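Local atomic coordinates of putative alpha/beta hydrolase FOLD protein (Candidatus Nitrososphaera gargensis, PDB entry 5A62), a protein that probably hydrolyses carboxylic esters, as an enzyme with the alpha/beta hydrolase fold. Residues R164-A168 / W249-E253; S125-F129 / T197-V203; L134-F138 / T192-Y196; V203-R207 / E233-E237. All blocks are in the same frame, centred on the assembly; numbering follows the deposited sequence. Where two conformers were deposited one is given.

Contacts 2, 3 and 4 form a continuous run, contact 2 touching both of the others; contact 1 touches none of them, its nearest atoms being about 9 Å from contact 3. Contact 2 ties together the two ends of the helical insertion, and contact 3 lies within it, the centres about 14 Å apart; F129 packs on L134 and L195 to join them. Contacts 2 and 4 share V203 on helix 202-209. Side chains of contacts 1, 2 and 3 lie near a bound acetate, probably from the crystallisation liquor, with W249 about 6 Å, F129 about 5 Å and L195 about 4 Å from it. The same three lie near a putative nucleophile elbow, so the acetate may mark the active-site pocket.

Contact 1 (R164-A168 / W249-E253); sequences RDLFA and WVVIE
The F167 ring is covered on both faces, by I252 CG2 on one and by L166 CG, displaced toward the rim, on the opposite one, while W249 CB and E253 OE2 sit at its edge. F167 packs as an aromatic side chain between two parts of an alpha/beta hydrolase fold. It belongs to the loop between helices 149-157 and 170-180, in the helical insertion that probably corresponds to the cap of many such enzymes; the facing partners are the N-cap residue W249 and I252 and E253 of helix 250-253. The I252 methyl makes a CH-pi contact, CG2 standing 4.1 Å from the F167 ring centroid and 29° off the normal. At the rim, F167 CZ presses on W249 CB at 3.6 Å. L166 CD2 completes the apolar group by reaching the indole at W249 CD1, 4.2 Å away, while F176 meets the same indole edge-to-face. With F167 CG anti to its carbonyl carbon (chi1 -57°), the ring is directed at the helix. E253 extends beyond CG and brings OE2 to 3.5 Å from F167 CD1, its carboxylate turned 52° from the ring plane. H172 of helix 170-180 touches F167, I252 and E253. Two waters link the segments, one weakly bound; the other accepts from A168 N at 2.9 Å and donates to E253 OE2 at 2.7 Å.

Contact 2 (S125-F129 / T197-V203); sequences SPKKF and TIPGNVV
K128 curls over the chain at I198 and P199 and fastens the neck of the helical insertion, which in this alpha/beta hydrolase fold leaves the core after strand 116-122 and returns to it at helix 202-209. Among the polar interactions, K128 NZ donates to I198 O over 2.8 Å, lying in the carbonyl plane with a C=O...N angle of 152°. Bends at chi3 and chi4 (84° and 47°) fold the ammonium back onto that oxygen, and Y196 O gives it a second, weak partner. Water 3 is a second bridge, donating to both P126 O and P199 O at 2.8 and 2.7 Å and accepting a hydrogen from V202 N. Within 125-129, S125 OG accepts from K127 N in an ST turn that shapes the loop. K127 sends its ammonium elsewhere, to a salt bridge with E230. From the second subunit, E131 OE2 accepts a bond from G200 N, placing the neck at the dimer interface.

The apolar interactions fall into two groups, round P126 and round I198. The P126 ring meets V202 CG1 through P126 CB and V203 CG2 through P126 CG, each pair 3.8 Å apart. V203 CG2 also touches the aliphatic part of K127, coming within 3.6 Å of CG. At the other end of the contact, the outermost methyl of I198 approaches the F129 ring obliquely, I198 CD1 lying 3.7 Å from F129 CE2.

Contact 3 (L134-F138 / T192-Y196); sequences LEKHF and TVALY
This is a largely apolar contact inside the helical insertion of the alpha/beta hydrolase fold, between residues 134-138, leading into helix 136-147, and the last part of helix 185-194 with the residues after it. L134 CD1 stands over the centre of the Y196 ring, 3.8 Å from its centroid and only 6° off the normal, a close CH-pi contact. T192 CG2 lies over one face of H137, toward the rim, 4.3 Å from the imidazole centroid. L195 CD1 fills in between, 3.6 Å from H137 CE1 and 4.0 Å from L134 CD2. The Y196 and F138 side chains cross at about a right angle, Y196 OH 3.3 Å from F138 CE2. Waters hold this hydroxyl: Y196 OH accepts from one that also donates to L134 O, and donates to another that reaches E135 OE1. A third water joins H137 ND1 to T192 O. R141 bonds T192 OG1 across the helices and makes a cation-pi contact with F138 on its own helix. I32 of a loop lies against L195 and T192. The contact thus sits between helices 136-147 and 185-194, beside the loop after strand 116-122, whose F129 touches L134, and at the dimer interface.

Contact 4 (V203-R207 / E233-E237); sequences VQGLR and EEIPE
The end of helix 222-234 approaches the side of helix 202-209, with R207 and I235 CA atoms 6.0 Å apart, and the chain leaves helical geometry at I235. R207 makes the direct polar bond. Its chain runs out with CG anti to the backbone N and turns at chi3 (63°), bringing NH1 to E234 O at 2.9 Å. The bond is bent, 148° at the hydrogen, and the donor sits 44° above the carbonyl plane, away from a lone-pair direction. That acceptor lies at the C-terminal end of a helix, where the dipole would probably make a carbonyl a somewhat better partner for a cation. The R207 and E234 charges do not touch directly. Instead water 7 lies at the edge of the guanidinium, in its plane, accepting from R207 NH1 at 2.8 Å and donating to E234 OE1 at 2.7 Å. The other carboxylate oxygen, E234 OE2, has a long, weak ion pair with K127.

Beneath these groups I235 supplies the apolar filling. Its CG1 lies 3.7 Å from V203 CG1, and its CD1 3.9 Å from L206 CD2, the I235 and L206 side chains crossing at about a right angle. V203 CG1 also borders the carboxylate, with E234 OE1 3.4 Å away. L206 is backed by S106 and A109 of helix 100-111. The two helices flank strand 212-218 in sequence, and they belong to the successive beta-alpha-beta crossovers that link parallel strands 116-122, 212-218 and 239-243 of the alpha/beta hydrolase sheet.

Contact 1 (R164-A168 / W249-E253)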
loop_
_atom_site.group_PDB
_atom_site.type_symbol
_atom_site.label_atom_id
_atom_site.label_comp_id
_atom_site.label_asym_id
_atom_site.label_seq_id
_atom_site.Cartn_x
_atom_site.Cartn_y
_atom_site.Cartn_z
ATOM N N ARG A 164 -14.208 19.343 -21.029
ATOM C CA ARG A 164 -14.853 19.977 -19.897
ATOM C C ARG A 164 -14.158 19.775 -18.552
ATOM O O ARG A 164 -13.223 18.987 -18.381
ATOM C CB ARG A 164 -16.315 19.570 -19.832
ATOM C CG ARG A 164 -16.551 18.079 -19.946
ATOM C CD ARG A 164 -17.805 17.784 -20.758
ATOM N NE ARG A 164 -18.419 16.532 -20.313
ATOM C CZ ARG A 164 -19.687 16.170 -20.530
ATOM N NH1 ARG A 164 -20.527 16.952 -21.207
ATOM N NH2 ARG A 164 -20.121 15.005 -20.060
ATOM N N ASP A 165 -14.586 20.610 -17.626
ATOM C CA ASP A 165 -14.076 20.564 -16.267
ATOM C C ASP A 165 -14.756 19.431 -15.577
ATOM O O ASP A 165 -15.721 18.885 -16.039
ATOM C CB ASP A 165 -14.372 21.855 -15.552
ATOM C CG ASP A 165 -13.455 22.988 -16.004
ATOM O OD1 ASP A 165 -12.536 22.732 -16.833
ATOM O OD2 ASP A 165 -13.642 24.106 -15.504
ATOM N N LEU A 166 -14.241 19.089 -14.411
ATOM C CA LEU A 166 -14.833 18.045 -13.616
ATOM C C LEU A 166 -16.348 18.283 -13.332
ATOM O O LEU A 166 -17.122 17.354 -13.425
ATOM C CB LEU A 166 -14.103 17.949 -12.284
ATOM C CG LEU A 166 -14.432 16.748 -11.387
ATOM C CD1 LEU A 166 -14.226 15.425 -12.086
ATOM C CD2 LEU A 166 -13.584 16.768 -10.168
ATOM N N PHE A 167 -16.756 19.496 -12.994
ATOM C CA PHE A 167 -18.160 19.834 -12.789
ATOM C C PHE A 167 -18.482 20.984 -13.686
ATOM O O PHE A 167 -17.712 21.986 -13.746
ATOM C CB PHE A 167 -18.407 20.238 -11.334
ATOM C CG PHE A 167 -17.995 19.178 -10.343
ATOM C CD1 PHE A 167 -18.762 18.021 -10.211
ATOM C CD2 PHE A 167 -16.855 19.293 -9.591
ATOM C CE1 PHE A 167 -18.384 17.018 -9.347
ATOM C CE2 PHE A 167 -16.462 18.282 -8.730
ATOM C CZ PHE A 167 -17.218 17.125 -8.615
ATOM N N ALA A 168 -19.653 20.921 -14.263
ATOM C CA ALA A 168 -20.129 22.024 -15.115
ATOM C C ALA A 168 -20.600 23.263 -14.323
ATOM O O ALA A 168 -20.468 24.373 -14.788
ATOM C CB ALA A 168 -21.271 21.529 -15.968
ATOM N N TRP A 249 -17.899 11.405 -9.375
ATOM C CA TRP A 249 -18.309 12.264 -8.288
ATOM C C TRP A 249 -19.801 12.592 -8.256
ATOM O O TRP A 249 -20.248 13.671 -7.915
ATOM C CB TRP A 249 -17.446 13.534 -8.265
ATOM C CG TRP A 249 -16.081 13.281 -7.833
ATOM C CD1 TRP A 249 -14.967 13.155 -8.639
ATOM C CD2 TRP A 249 -15.635 13.039 -6.491
ATOM N NE1 TRP A 249 -13.872 12.877 -7.872
ATOM C CE2 TRP A 249 -14.239 12.824 -6.554
ATOM C CE3 TRP A 249 -16.263 13.053 -5.226
ATOM C CZ2 TRP A 249 -13.477 12.572 -5.415
ATOM C CZ3 TRP A 249 -15.502 12.785 -4.115
ATOM C CH2 TRP A 249 -14.114 12.554 -4.220
ATOM N N VAL A 250 -20.602 11.587 -8.557
ATOM C CA VAL A 250 -22.049 11.721 -8.603
ATOM C C VAL A 250 -22.593 12.187 -7.257
ATOM O O VAL A 250 -23.635 12.824 -7.191
ATOM C CB VAL A 250 -22.729 10.378 -9.056
ATOM C CG1 VAL A 250 -22.565 9.295 -8.012
ATOM C CG2 VAL A 250 -24.195 10.591 -9.410
ATOM N N VAL A 251 -21.947 11.844 -6.142
ATOM C CA VAL A 251 -22.380 12.231 -4.813
ATOM C C VAL A 251 -22.243 13.755 -4.593
ATOM O O VAL A 251 -22.864 14.316 -3.717
ATOM C CB VAL A 251 -21.629 11.422 -3.727
ATOM C CG1 VAL A 251 -20.132 11.594 -3.838
ATOM C CG2 VAL A 251 -22.061 11.765 -2.326
ATOM N N ILE A 252 -21.422 14.414 -5.373
ATOM C CA ILE A 252 -21.343 15.872 -5.320
ATOM C C ILE A 252 -22.509 16.459 -6.124
ATOM O O ILE A 252 -23.116 17.426 -5.649
ATOM C CB ILE A 252 -20.020 16.354 -5.935
ATOM C CG1 ILE A 252 -18.858 15.889 -5.078
ATOM C CG2 ILE A 252 -19.988 17.868 -6.175
ATOM C CD1 ILE A 252 -18.807 16.429 -3.704
ATOM N N GLU A 253 -22.793 15.913 -7.310
ATOM C CA GLU A 253 -23.838 16.477 -8.164
ATOM C C GLU A 253 -25.246 16.164 -7.679
ATOM O O GLU A 253 -26.162 16.936 -7.933
ATOM C CB GLU A 253 -23.675 15.978 -9.557
ATOM C CG GLU A 253 -22.397 16.554 -10.151
ATOM C CD GLU A 253 -22.369 16.500 -11.671
ATOM O OE1 GLU A 253 -23.265 15.850 -12.277
ATOM O OE2 GLU A 253 -21.471 17.099 -12.284
HETATM O O HOH W 1 -22.095 20.046 -12.307
HETATM O O HOH W 2 -21.044 18.383 -14.647
#

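Contact 2 (S125-F129 / T197-V203)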
loop_
_atom_site.group_PDB
_atom_site.type_symbol
_atom_site.label_atom_id
_atom_site.label_comp_id
_atom_site.label_asym_id
_atom_site.label_seq_id
_atom_site.Cartn_x
_atom_site.Cartn_y
_atom_site.Cartn_z
ATOM N N SER A 125 -16.935 -1.143 -6.342
ATOM C CA SER A 125 -17.109 -2.556 -6.628
ATOM C C SER A 125 -16.283 -3.387 -5.676
ATOM O O SER A 125 -15.399 -2.852 -4.996
ATOM C CB SER A 125 -16.639 -2.831 -8.056
ATOM O OG SER A 125 -15.247 -3.110 -8.153
ATOM N N PRO A 126 -16.461 -4.697 -5.666
ATOM C CA PRO A 126 -15.627 -5.598 -4.891
ATOM C C PRO A 126 -14.317 -5.986 -5.586
ATOM O O PRO A 126 -13.538 -6.714 -5.017
ATOM C CB PRO A 126 -16.501 -6.846 -4.741
ATOM C CG PRO A 126 -17.447 -6.757 -5.874
ATOM C CD PRO A 126 -17.609 -5.366 -6.300
ATOM N N LYS A 127 -14.062 -5.532 -6.798
ATOM C CA LYS A 127 -12.916 -5.976 -7.539
ATOM C C LYS A 127 -11.639 -5.215 -7.203
ATOM O O LYS A 127 -11.644 -4.029 -6.836
ATOM C CB LYS A 127 -13.208 -5.822 -9.031
ATOM C CG LYS A 127 -14.288 -6.821 -9.401
ATOM C CD LYS A 127 -14.243 -7.343 -10.814
ATOM C CE LYS A 127 -12.915 -7.995 -11.123
ATOM N NZ LYS A 127 -12.949 -8.629 -12.460
ATOM N N LYS A 128 -10.544 -5.924 -7.358
ATOM C CA LYS A 128 -9.252 -5.284 -7.420
ATOM C C LYS A 128 -9.152 -4.450 -8.667
ATOM O O LYS A 128 -9.740 -4.750 -9.728
ATOM C CB LYS A 128 -8.144 -6.330 -7.515
ATOM C CG LYS A 128 -7.693 -6.935 -6.279
ATOM C CD LYS A 128 -6.296 -7.639 -6.499
ATOM C CE LYS A 128 -4.981 -6.851 -6.423
ATOM N NZ LYS A 128 -4.807 -5.910 -5.246
ATOM N N PHE A 129 -8.364 -3.406 -8.602
ATOM C CA PHE A 129 -8.079 -2.580 -9.769
ATOM C C PHE A 129 -7.012 -3.228 -10.631
ATOM O O PHE A 129 -6.169 -3.959 -10.163
ATOM C CB PHE A 129 -7.594 -1.199 -9.360
ATOM C CG PHE A 129 -8.663 -0.392 -8.674
ATOM C CD1 PHE A 129 -9.636 0.279 -9.379
ATOM C CD2 PHE A 129 -8.710 -0.340 -7.275
ATOM C CE1 PHE A 129 -10.638 0.976 -8.733
ATOM C CE2 PHE A 129 -9.697 0.368 -6.619
ATOM C CZ PHE A 129 -10.669 1.020 -7.339
ATOM N N THR A 197 -4.077 -2.963 -1.948
ATOM C CA THR A 197 -4.163 -4.059 -0.982
ATOM C C THR A 197 -5.511 -4.722 -0.988
ATOM O O THR A 197 -5.757 -5.614 -0.143
ATOM C CB THR A 197 -3.819 -3.602 0.448
ATOM O OG1 THR A 197 -4.895 -2.801 0.944
ATOM C CG2 THR A 197 -2.579 -2.802 0.460
ATOM N N ILE A 198 -6.391 -4.381 -1.940
ATOM C CA ILE A 198 -7.712 -5.064 -2.030
ATOM C C ILE A 198 -7.440 -6.536 -2.414
ATOM O O ILE A 198 -6.690 -6.745 -3.386
ATOM C CB ILE A 198 -8.534 -4.438 -3.112
ATOM C CG1 ILE A 198 -8.870 -2.976 -2.784
ATOM C CG2 ILE A 198 -9.786 -5.239 -3.356
ATOM C CD1 ILE A 198 -9.387 -2.228 -4.005
ATOM N N PRO A 199 -7.997 -7.480 -1.720
ATOM C CA PRO A 199 -7.745 -8.908 -2.062
ATOM C C PRO A 199 -8.412 -9.242 -3.365
ATOM O O PRO A 199 -9.450 -8.675 -3.726
ATOM C CB PRO A 199 -8.326 -9.683 -0.919
ATOM C CG PRO A 199 -8.576 -8.732 0.152
ATOM C CD PRO A 199 -8.696 -7.346 -0.467
ATOM N N GLY A 200 -7.870 -10.242 -4.060
ATOM C CA GLY A 200 -8.456 -10.646 -5.350
ATOM C C GLY A 200 -9.696 -11.511 -5.239
ATOM O O GLY A 200 -10.270 -11.807 -6.273
ATOM N N ASN A 201 -10.066 -11.937 -4.058
ATOM C CA ASN A 201 -11.219 -12.847 -3.883
ATOM C C ASN A 201 -12.450 -12.215 -3.225
ATOM O O ASN A 201 -13.287 -12.919 -2.670
ATOM C CB ASN A 201 -10.789 -14.065 -3.083
ATOM C CG ASN A 201 -10.544 -13.771 -1.604
ATOM O OD1 ASN A 201 -10.402 -12.627 -1.151
ATOM N ND2 ASN A 201 -10.522 -14.839 -0.821
ATOM N N VAL A 202 -12.579 -10.873 -3.218
ATOM C CA VAL A 202 -13.714 -10.267 -2.585
ATOM C C VAL A 202 -14.995 -10.611 -3.347
ATOM O O VAL A 202 -16.047 -10.721 -2.728
ATOM C CB VAL A 202 -13.568 -8.742 -2.378
ATOM C CG1 VAL A 202 -14.726 -8.152 -1.602
ATOM C CG2 VAL A 202 -12.287 -8.419 -1.663
ATOM N N VAL A 203 -14.954 -10.677 -4.659
ATOM C CA VAL A 203 -16.163 -11.004 -5.402
ATOM C C VAL A 203 -16.660 -12.359 -4.934
ATOM O O VAL A 203 -17.860 -12.474 -4.673
ATOM C CB VAL A 203 -15.963 -11.012 -6.925
ATOM C CG1 VAL A 203 -17.219 -11.500 -7.636
ATOM C CG2 VAL A 203 -15.495 -9.658 -7.469
HETATM O O HOH W 3 -11.622 -8.670 -5.285
#

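Contact 3 (L134-F138 / T192-Y196)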
loop_
_atom_site.group_PDB
_atom_site.type_symbol
_atom_site.label_atom_id
_atom_site.label_comp_id
_atom_site.label_asym_id
_atom_site.label_seq_id
_atom_site.Cartn_x
_atom_site.Cartn_y
_atom_site.Cartn_z
ATOM N N LEU A 134 -4.984 2.630 -11.507
ATOM C CA LEU A 134 -4.408 3.386 -10.388
ATOM C C LEU A 134 -3.241 4.290 -10.798
ATOM O O LEU A 134 -2.707 5.027 -9.994
ATOM C CB LEU A 134 -3.940 2.423 -9.301
ATOM C CG LEU A 134 -5.025 1.556 -8.704
ATOM C CD1 LEU A 134 -4.508 0.731 -7.572
ATOM C CD2 LEU A 134 -6.203 2.367 -8.244
ATOM N N GLU A 135 -2.875 4.284 -12.081
ATOM C CA GLU A 135 -1.736 5.100 -12.522
ATOM C C GLU A 135 -1.913 6.558 -12.250
ATOM O O GLU A 135 -0.984 7.236 -11.897
ATOM C CB GLU A 135 -1.429 4.839 -14.018
ATOM C CG GLU A 135 -0.008 5.252 -14.389
ATOM C CD GLU A 135 1.092 4.416 -13.676
ATOM O OE1 GLU A 135 0.810 3.216 -13.306
ATOM O OE2 GLU A 135 2.264 4.932 -13.509
ATOM N N LYS A 136 -3.131 7.053 -12.332
ATOM C CA LYS A 136 -3.394 8.471 -12.103
ATOM C C LYS A 136 -3.041 8.918 -10.723
ATOM O O LYS A 136 -2.726 10.083 -10.511
ATOM C CB LYS A 136 -4.898 8.777 -12.404
ATOM C CG LYS A 136 -5.885 8.071 -11.460
ATOM C CD LYS A 136 -7.433 8.210 -11.675
ATOM C CE LYS A 136 -7.893 7.703 -13.032
ATOM N NZ LYS A 136 -7.991 6.189 -13.193
ATOM N N HIS A 137 -3.088 8.029 -9.743
ATOM C CA HIS A 137 -2.840 8.460 -8.377
ATOM C C HIS A 137 -1.398 8.738 -8.071
ATOM O O HIS A 137 -1.080 9.337 -7.052
ATOM C CB HIS A 137 -3.380 7.409 -7.385
ATOM C CG HIS A 137 -4.844 7.151 -7.465
ATOM N ND1 HIS A 137 -5.392 5.921 -7.203
ATOM C CD2 HIS A 137 -5.878 7.985 -7.645
ATOM C CE1 HIS A 137 -6.700 5.973 -7.377
ATOM N NE2 HIS A 137 -7.023 7.228 -7.604
ATOM N N PHE A 138 -0.446 8.325 -8.927
ATOM C CA PHE A 138 0.901 8.769 -8.721
ATOM C C PHE A 138 1.012 10.283 -8.804
ATOM O O PHE A 138 1.649 10.912 -7.998
ATOM C CB PHE A 138 1.912 8.104 -9.702
ATOM C CG PHE A 138 2.133 6.637 -9.414
ATOM C CD1 PHE A 138 3.092 6.223 -8.489
ATOM C CD2 PHE A 138 1.362 5.672 -9.996
ATOM C CE1 PHE A 138 3.259 4.882 -8.223
ATOM C CE2 PHE A 138 1.517 4.312 -9.705
ATOM C CZ PHE A 138 2.483 3.925 -8.796
ATOM N N THR A 192 -5.060 6.091 -1.041
ATOM C CA THR A 192 -4.758 5.708 -2.398
ATOM C C THR A 192 -3.795 4.493 -2.471
ATOM O O THR A 192 -3.906 3.583 -3.290
ATOM C CB THR A 192 -4.292 6.853 -3.270
ATOM O OG1 THR A 192 -3.047 7.347 -2.796
ATOM C CG2 THR A 192 -5.304 7.941 -3.398
ATOM N N VAL A 193 -2.801 4.481 -1.594
ATOM C CA VAL A 193 -1.890 3.344 -1.514
ATOM C C VAL A 193 -2.693 2.060 -1.124
ATOM O O VAL A 193 -2.440 0.977 -1.618
ATOM C CB VAL A 193 -0.728 3.649 -0.559
ATOM C CG1 VAL A 193 0.040 2.379 -0.227
ATOM C CG2 VAL A 193 0.167 4.725 -1.145
ATOM N N ALA A 194 -3.619 2.199 -0.175
ATOM C CA ALA A 194 -4.396 1.070 0.296
ATOM C C ALA A 194 -5.156 0.388 -0.817
ATOM O O ALA A 194 -5.509 -0.788 -0.702
ATOM C CB ALA A 194 -5.309 1.450 1.420
ATOM N N LEU A 195 -5.474 1.117 -1.868
ATOM C CA LEU A 195 -6.209 0.476 -2.974
ATOM C C LEU A 195 -5.459 -0.694 -3.544
ATOM O O LEU A 195 -6.074 -1.599 -4.103
ATOM C CB LEU A 195 -6.524 1.505 -4.081
ATOM C CG LEU A 195 -7.422 2.666 -3.607
ATOM C CD1 LEU A 195 -7.577 3.627 -4.742
ATOM C CD2 LEU A 195 -8.748 2.182 -3.091
ATOM N N TYR A 196 -4.156 -0.698 -3.495
ATOM C CA TYR A 196 -3.368 -1.860 -3.976
ATOM C C TYR A 196 -3.507 -3.106 -3.152
ATOM O O TYR A 196 -3.106 -4.198 -3.540
ATOM C CB TYR A 196 -1.876 -1.513 -4.013
ATOM C CG TYR A 196 -1.480 -0.555 -5.105
ATOM C CD1 TYR A 196 -1.110 -1.052 -6.339
ATOM C CD2 TYR A 196 -1.390 0.803 -4.921
ATOM C CE1 TYR A 196 -0.757 -0.207 -7.359
ATOM C CE2 TYR A 196 -0.975 1.624 -5.939
ATOM C CZ TYR A 196 -0.672 1.107 -7.157
ATOM O OH TYR A 196 -0.266 1.969 -8.185
HETATM O O HOH W 4 -1.257 4.389 -7.719
HETATM O O HOH W 5 -0.584 1.611 -10.953
HETATM O O HOH W 6 -3.270 4.450 -5.875
#

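Contact 4 (V203-R207 / E233-E237)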
loop_
_atom_site.group_PDB
_atom_site.type_symbol
_atom_site.label_atom_id
_atom_site.label_comp_id
_atom_site.label_asym_id
_atom_site.label_seq_id
_atom_site.Cartn_x
_atom_site.Cartn_y
_atom_site.Cartn_z
ATOM N N VAL A 203 -14.954 -10.677 -4.659
ATOM C CA VAL A 203 -16.163 -11.004 -5.402
ATOM C C VAL A 203 -16.660 -12.359 -4.934
ATOM O O VAL A 203 -17.860 -12.474 -4.673
ATOM C CB VAL A 203 -15.963 -11.012 -6.925
ATOM C CG1 VAL A 203 -17.219 -11.500 -7.636
ATOM C CG2 VAL A 203 -15.495 -9.658 -7.469
ATOM N N GLN A 204 -15.804 -13.348 -4.791
ATOM C CA GLN A 204 -16.239 -14.655 -4.320
ATOM C C GLN A 204 -16.817 -14.549 -2.931
ATOM O O GLN A 204 -17.878 -15.133 -2.621
ATOM C CB GLN A 204 -15.049 -15.640 -4.337
ATOM C CG GLN A 204 -15.441 -17.054 -3.868
ATOM C CD GLN A 204 -14.317 -18.067 -4.052
ATOM O OE1 GLN A 204 -13.241 -17.895 -3.459
ATOM N NE2 GLN A 204 -14.553 -19.130 -4.897
ATOM N N GLY A 205 -16.175 -13.847 -2.029
ATOM C CA GLY A 205 -16.717 -13.696 -0.709
ATOM C C GLY A 205 -18.017 -12.975 -0.607
ATOM O O GLY A 205 -18.883 -13.284 0.228
ATOM N N LEU A 206 -18.159 -11.948 -1.403
ATOM C CA LEU A 206 -19.431 -11.222 -1.446
ATOM C C LEU A 206 -20.553 -12.113 -2.015
ATOM O O LEU A 206 -21.643 -12.108 -1.476
ATOM C CB LEU A 206 -19.271 -9.941 -2.305
ATOM C CG LEU A 206 -20.470 -9.067 -2.408
ATOM C CD1 LEU A 206 -20.950 -8.617 -1.059
ATOM C CD2 LEU A 206 -20.211 -7.904 -3.315
ATOM N N ARG A 207 -20.268 -12.842 -3.086
ATOM C CA ARG A 207 -21.257 -13.805 -3.620
ATOM C C ARG A 207 -21.575 -14.799 -2.532
ATOM O O ARG A 207 -22.760 -15.083 -2.333
ATOM C CB ARG A 207 -20.642 -14.449 -4.822
ATOM C CG ARG A 207 -21.575 -15.563 -5.369
ATOM C CD ARG A 207 -21.056 -16.025 -6.758
ATOM N NE ARG A 207 -19.748 -16.607 -6.664
ATOM C CZ ARG A 207 -18.666 -16.257 -7.330
ATOM N NH1 ARG A 207 -18.681 -15.275 -8.228
ATOM N NH2 ARG A 207 -17.549 -16.872 -7.065
ATOM N N GLU A 233 -21.213 -9.990 -14.053
ATOM C CA GLU A 233 -21.007 -11.283 -14.708
ATOM C C GLU A 233 -20.847 -12.378 -13.695
ATOM O O GLU A 233 -21.345 -13.490 -13.915
ATOM C CB GLU A 233 -19.852 -11.285 -15.727
ATOM C CG GLU A 233 -20.212 -10.528 -16.998
ATOM C CD GLU A 233 -21.401 -11.153 -17.749
ATOM O OE1 GLU A 233 -21.386 -12.398 -17.981
ATOM O OE2 GLU A 233 -22.372 -10.414 -18.064
ATOM N N GLU A 234 -20.188 -12.064 -12.563
ATOM C CA GLU A 234 -19.792 -13.015 -11.538
ATOM C C GLU A 234 -20.789 -13.137 -10.400
ATOM O O GLU A 234 -20.841 -14.168 -9.727
ATOM C CB GLU A 234 -18.463 -12.619 -10.928
ATOM C CG GLU A 234 -17.281 -12.743 -11.909
ATOM C CD GLU A 234 -16.076 -11.916 -11.409
ATOM O OE1 GLU A 234 -15.441 -12.328 -10.389
ATOM O OE2 GLU A 234 -15.764 -10.830 -12.006
ATOM N N ILE A 235 -21.597 -12.119 -10.241
ATOM C CA ILE A 235 -22.637 -12.075 -9.193
ATOM C C ILE A 235 -23.943 -11.715 -9.900
ATOM O O ILE A 235 -24.416 -10.570 -9.841
ATOM C CB ILE A 235 -22.335 -11.064 -8.078
ATOM C CG1 ILE A 235 -20.918 -11.228 -7.538
ATOM C CG2 ILE A 235 -23.352 -11.212 -6.959
ATOM C CD1 ILE A 235 -20.581 -10.280 -6.401
ATOM N N PRO A 236 -24.528 -12.714 -10.600
ATOM C CA PRO A 236 -25.714 -12.382 -11.398
ATOM C C PRO A 236 -26.908 -11.980 -10.602
ATOM O O PRO A 236 -27.785 -11.227 -11.089
ATOM C CB PRO A 236 -25.945 -13.652 -12.184
ATOM C CG PRO A 236 -25.310 -14.726 -11.387
ATOM C CD PRO A 236 -24.045 -14.083 -10.846
ATOM N N GLU A 237 -26.935 -12.307 -9.315
ATOM C CA GLU A 237 -28.041 -11.863 -8.474
ATOM C C GLU A 237 -27.926 -10.389 -8.052
ATOM O O GLU A 237 -28.861 -9.839 -7.465
ATOM C CB GLU A 237 -28.212 -12.816 -7.253
ATOM C CG GLU A 237 -28.571 -14.208 -7.789
ATOM C CD GLU A 237 -29.115 -15.211 -6.792
ATOM O OE1 GLU A 237 -28.303 -15.882 -6.123
ATOM O OE2 GLU A 237 -30.366 -15.359 -6.701
HETATM O O HOH W 7 -16.203 -14.759 -9.455
#